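PDB 4HDE: SCO1/SenC family lipoprotein, which probably acts as a membrane-anchored, thioredoxin-fold copper chaperone or thiol-disulfide protein in the assembly of cytochrome c oxidase, as SCO1/SenC relatives do. Local coordinates for residues Phe74-Asp79 with Gly129-Gly134. Numbering follows the deposited sequence.
Sequences FSVDPD and GQVIHG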
ATOM      1  N   PHE A  74      -4.023  -1.592   0.949  1.00 11.90           N
ATOM      2  CA  PHE A  74      -5.325  -2.110   0.536  1.00 12.45           C
ATOM      3  C   PHE A  74      -5.638  -3.368   1.325  1.00 12.27           C
ATOM      4  O   PHE A  74      -4.820  -4.294   1.328  1.00 13.51           O
ATOM      5  CB  PHE A  74      -5.335  -2.491  -0.951  1.00 13.07           C
ATOM      6  CG  PHE A  74      -5.044  -1.354  -1.891  1.00 12.54           C
ATOM      7  CD1 PHE A  74      -6.057  -0.497  -2.296  1.00 13.36           C
ATOM      8  CD2 PHE A  74      -3.770  -1.172  -2.410  1.00 12.99           C
ATOM      9  CE1 PHE A  74      -5.804   0.542  -3.172  1.00 12.94           C
ATOM     10  CE2 PHE A  74      -3.508  -0.121  -3.296  1.00 14.88           C
ATOM     11  CZ  PHE A  74      -4.535   0.727  -3.677  1.00 13.24           C
ATOM     12  N   SER A  75      -6.816  -3.446   1.943  1.00 11.91           N
ATOM     13  CA  SER A  75      -7.219  -4.693   2.582  1.00 12.29           C
ATOM     14  C   SER A  75      -7.622  -5.739   1.549  1.00 13.03           C
ATOM     15  O   SER A  75      -8.414  -5.471   0.632  1.00 13.63           O
ATOM     16  CB  SER A  75      -8.380  -4.490   3.554  1.00 12.78           C
ATOM     17  OG  SER A  75      -8.834  -5.755   4.038  1.00 14.25           O
ATOM     18  N   VAL A  76      -7.080  -6.944   1.705  1.00 12.37           N
ATOM     19  CA  VAL A  76      -7.495  -8.074   0.884  1.00 12.52           C
ATOM     20  C   VAL A  76      -8.494  -8.967   1.608  1.00 13.68           C
ATOM     21  O   VAL A  76      -8.796 -10.061   1.141  1.00 14.50           O
ATOM     22  CB  VAL A  76      -6.294  -8.901   0.392  1.00 13.84           C
ATOM     23  CG1 VAL A  76      -5.387  -8.035  -0.477  1.00 16.13           C
ATOM     24  CG2 VAL A  76      -5.520  -9.489   1.570  1.00 15.79           C
ATOM     25  N   ASP A  77      -9.018  -8.499   2.733  1.00 13.95           N
ATOM     26  CA  ASP A  77     -10.084  -9.216   3.426  1.00 13.31           C
ATOM     27  C   ASP A  77     -11.202  -8.245   3.809  1.00 14.47           C
ATOM     28  O   ASP A  77     -11.525  -8.103   4.980  1.00 14.15           O
ATOM     29  CB  ASP A  77      -9.512  -9.911   4.668  1.00 14.18           C
ATOM     30  CG  ASP A  77     -10.454 -10.943   5.260  1.00 16.25           C
ATOM     31  OD1 ASP A  77     -11.374 -11.416   4.552  1.00 16.34           O
ATOM     32  OD2 ASP A  77     -10.257 -11.295   6.440  1.00 17.19           O
ATOM     33  N   PRO A  78     -11.816  -7.595   2.811  1.00 13.46           N
ATOM     34  CA  PRO A  78     -12.801  -6.557   3.128  1.00 13.98           C
ATOM     35  C   PRO A  78     -14.065  -7.091   3.799  1.00 15.12           C
ATOM     36  O   PRO A  78     -14.809  -6.297   4.375  1.00 15.67           O
ATOM     37  CB  PRO A  78     -13.125  -5.953   1.751  1.00 13.95           C
ATOM     38  CG  PRO A  78     -12.803  -7.067   0.769  1.00 14.25           C
ATOM     39  CD  PRO A  78     -11.583  -7.718   1.360  1.00 14.75           C
ATOM     40  N   ASP A  79     -14.327  -8.394   3.712  1.00 15.56           N
ATOM     41  CA  ASP A  79     -15.473  -8.976   4.414  1.00 16.92           C
ATOM     42  C   ASP A  79     -15.309  -8.855   5.928  1.00 16.91           C
ATOM     43  O   ASP A  79     -16.299  -8.788   6.663  1.00 19.07           O
ATOM     44  CB  ASP A  79     -15.683 -10.449   4.018  1.00 18.56           C
ATOM     45  CG  ASP A  79     -16.065 -10.613   2.558  1.00 20.75           C
ATOM     46  OD1 ASP A  79     -16.901  -9.825   2.065  1.00 24.40           O
ATOM     47  OD2 ASP A  79     -15.527 -11.537   1.904  1.00 23.46           O
ATOM     48  N   GLY A 129      -9.182 -18.847   5.967  1.00 18.45           N
ATOM     49  CA  GLY A 129      -9.319 -17.409   6.116  1.00 17.79           C
ATOM     50  C   GLY A 129      -8.024 -16.632   5.980  1.00 15.14           C
ATOM     51  O   GLY A 129      -8.035 -15.403   6.033  1.00 16.26           O
ATOM     52  N   GLN A 130      -6.904 -17.329   5.807  1.00 17.08           N
ATOM     53  CA  GLN A 130      -5.622 -16.644   5.687  1.00 16.96           C
ATOM     54  C   GLN A 130      -5.354 -16.307   4.224  1.00 17.64           C
ATOM     55  O   GLN A 130      -4.776 -17.100   3.472  1.00 17.88           O
ATOM     56  CB  GLN A 130      -4.496 -17.481   6.299  1.00 17.59           C
ATOM     57  CG  GLN A 130      -4.574 -17.581   7.823  1.00 18.64           C
ATOM     58  CD  GLN A 130      -4.367 -16.236   8.508  1.00 17.05           C
ATOM     59  OE1 GLN A 130      -3.279 -15.666   8.472  1.00 21.16           O
ATOM     60  NE2 GLN A 130      -5.422 -15.717   9.118  1.00 19.46           N
ATOM     61  N   VAL A 131      -5.799 -15.115   3.837  1.00 14.89           N
ATOM     62  CA  VAL A 131      -5.801 -14.669   2.455  1.00 14.50           C
ATOM     63  C   VAL A 131      -4.420 -14.695   1.828  1.00 15.96           C
ATOM     64  O   VAL A 131      -3.449 -14.199   2.404  1.00 17.06           O
ATOM     65  CB  VAL A 131      -6.381 -13.245   2.347  1.00 14.57           C
ATOM     66  CG1 VAL A 131      -6.570 -12.865   0.905  1.00 16.24           C
ATOM     67  CG2 VAL A 131      -7.708 -13.138   3.087  1.00 16.68           C
ATOM     68  N   ILE A 132      -4.344 -15.289   0.645  1.00 15.02           N
ATOM     69  CA  ILE A 132      -3.159 -15.219  -0.202  1.00 15.23           C
ATOM     70  C   ILE A 132      -3.109 -13.859  -0.896  1.00 16.18           C
ATOM     71  O   ILE A 132      -4.092 -13.419  -1.477  1.00 15.57           O
ATOM     72  CB  ILE A 132      -3.227 -16.326  -1.270  1.00 14.42           C
ATOM     73  CG1 ILE A 132      -3.166 -17.706  -0.599  1.00 15.20           C
ATOM     74  CG2 ILE A 132      -2.119 -16.129  -2.309  1.00 16.63           C
ATOM     75  CD1 ILE A 132      -3.508 -18.903  -1.505  1.00 16.55           C
ATOM     76  N   HIS A 133      -1.963 -13.185  -0.836  1.00 15.43           N
ATOM     77  CA  HIS A 133      -1.810 -11.885  -1.478  1.00 15.00           C
ATOM     78  C   HIS A 133      -0.323 -11.596  -1.636  1.00 16.95           C
ATOM     79  O   HIS A 133       0.510 -12.275  -1.029  1.00 17.19           O
ATOM     80  CB  HIS A 133      -2.459 -10.785  -0.634  1.00 15.33           C
ATOM     81  CG  HIS A 133      -1.843 -10.644   0.723  1.00 13.42           C
ATOM     82  ND1 HIS A 133      -0.814  -9.766   0.990  1.00 14.33           N
ATOM     83  CD2 HIS A 133      -2.090 -11.298   1.882  1.00 14.83           C
ATOM     84  CE1 HIS A 133      -0.460  -9.880   2.258  1.00 16.86           C
ATOM     85  NE2 HIS A 133      -1.217 -10.803   2.822  1.00 16.82           N
ATOM     86  N   GLY A 134       0.007 -10.595  -2.443  1.00 16.97           N
ATOM     87  CA  GLY A 134       1.400 -10.249  -2.666  1.00 17.97           C
ATOM     88  C   GLY A 134       2.011  -9.534  -1.475  1.00 15.08           C
ATOM     89  O   GLY A 134       1.313  -8.830  -0.740  1.00 15.50           O
TER
HETATM   90  O   HOH W   1      -9.625 -13.811   7.603  1.00 30.59           O
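Val76 and Val131 make the apolar heart of this contact, CG2 of Val76 lying 3.6 Å from CG1 of Val131. With CG1 anti to the backbone N (chi1 -172°) and CG2 beside that N, Val131 spreads both methyls against the turn: CG1 sits 3.6 Å from the carbonyl O of Val76, and CG2 lies 4.0 Å from CB of Asp77. That carbonyl oxygen is buried under the valine and finds no hydrogen-bond partner in the model. Across the contact Val76 also meets His133, whose side chain runs at about a right angle to it; Val76 CG2 meets the imidazole obliquely, 3.9 Å from His133 CD2.

Polar links work around this patch. One water donates to Asp77 OD2 (2.8 Å) and to Gly129 O (2.7 Å), bridging the two segments, while OD1 of the same carboxylate forms a salt bridge with Lys125 NZ. Within 74-79, Ser75 OG accepts from Asp77 N at 3.0 Å, an ST turn that shapes the chain as it leaves the strand. Within 129-134, His133 ND1 donates to Gly134 O from above the carbonyl plane, 48° out of it, and probably helps fix the ring's rotation.

The contact thus lays the loop between helix 108-119 and strand 136-140 against the turn that follows strand 70-75 in this thioredoxin-like fold. Phe39 and Phe41 also touch Val76, and His133 reaches Cys48 and Met51 of helix 48-64, consistent with the cysteine-histidine copper site of Sco proteins.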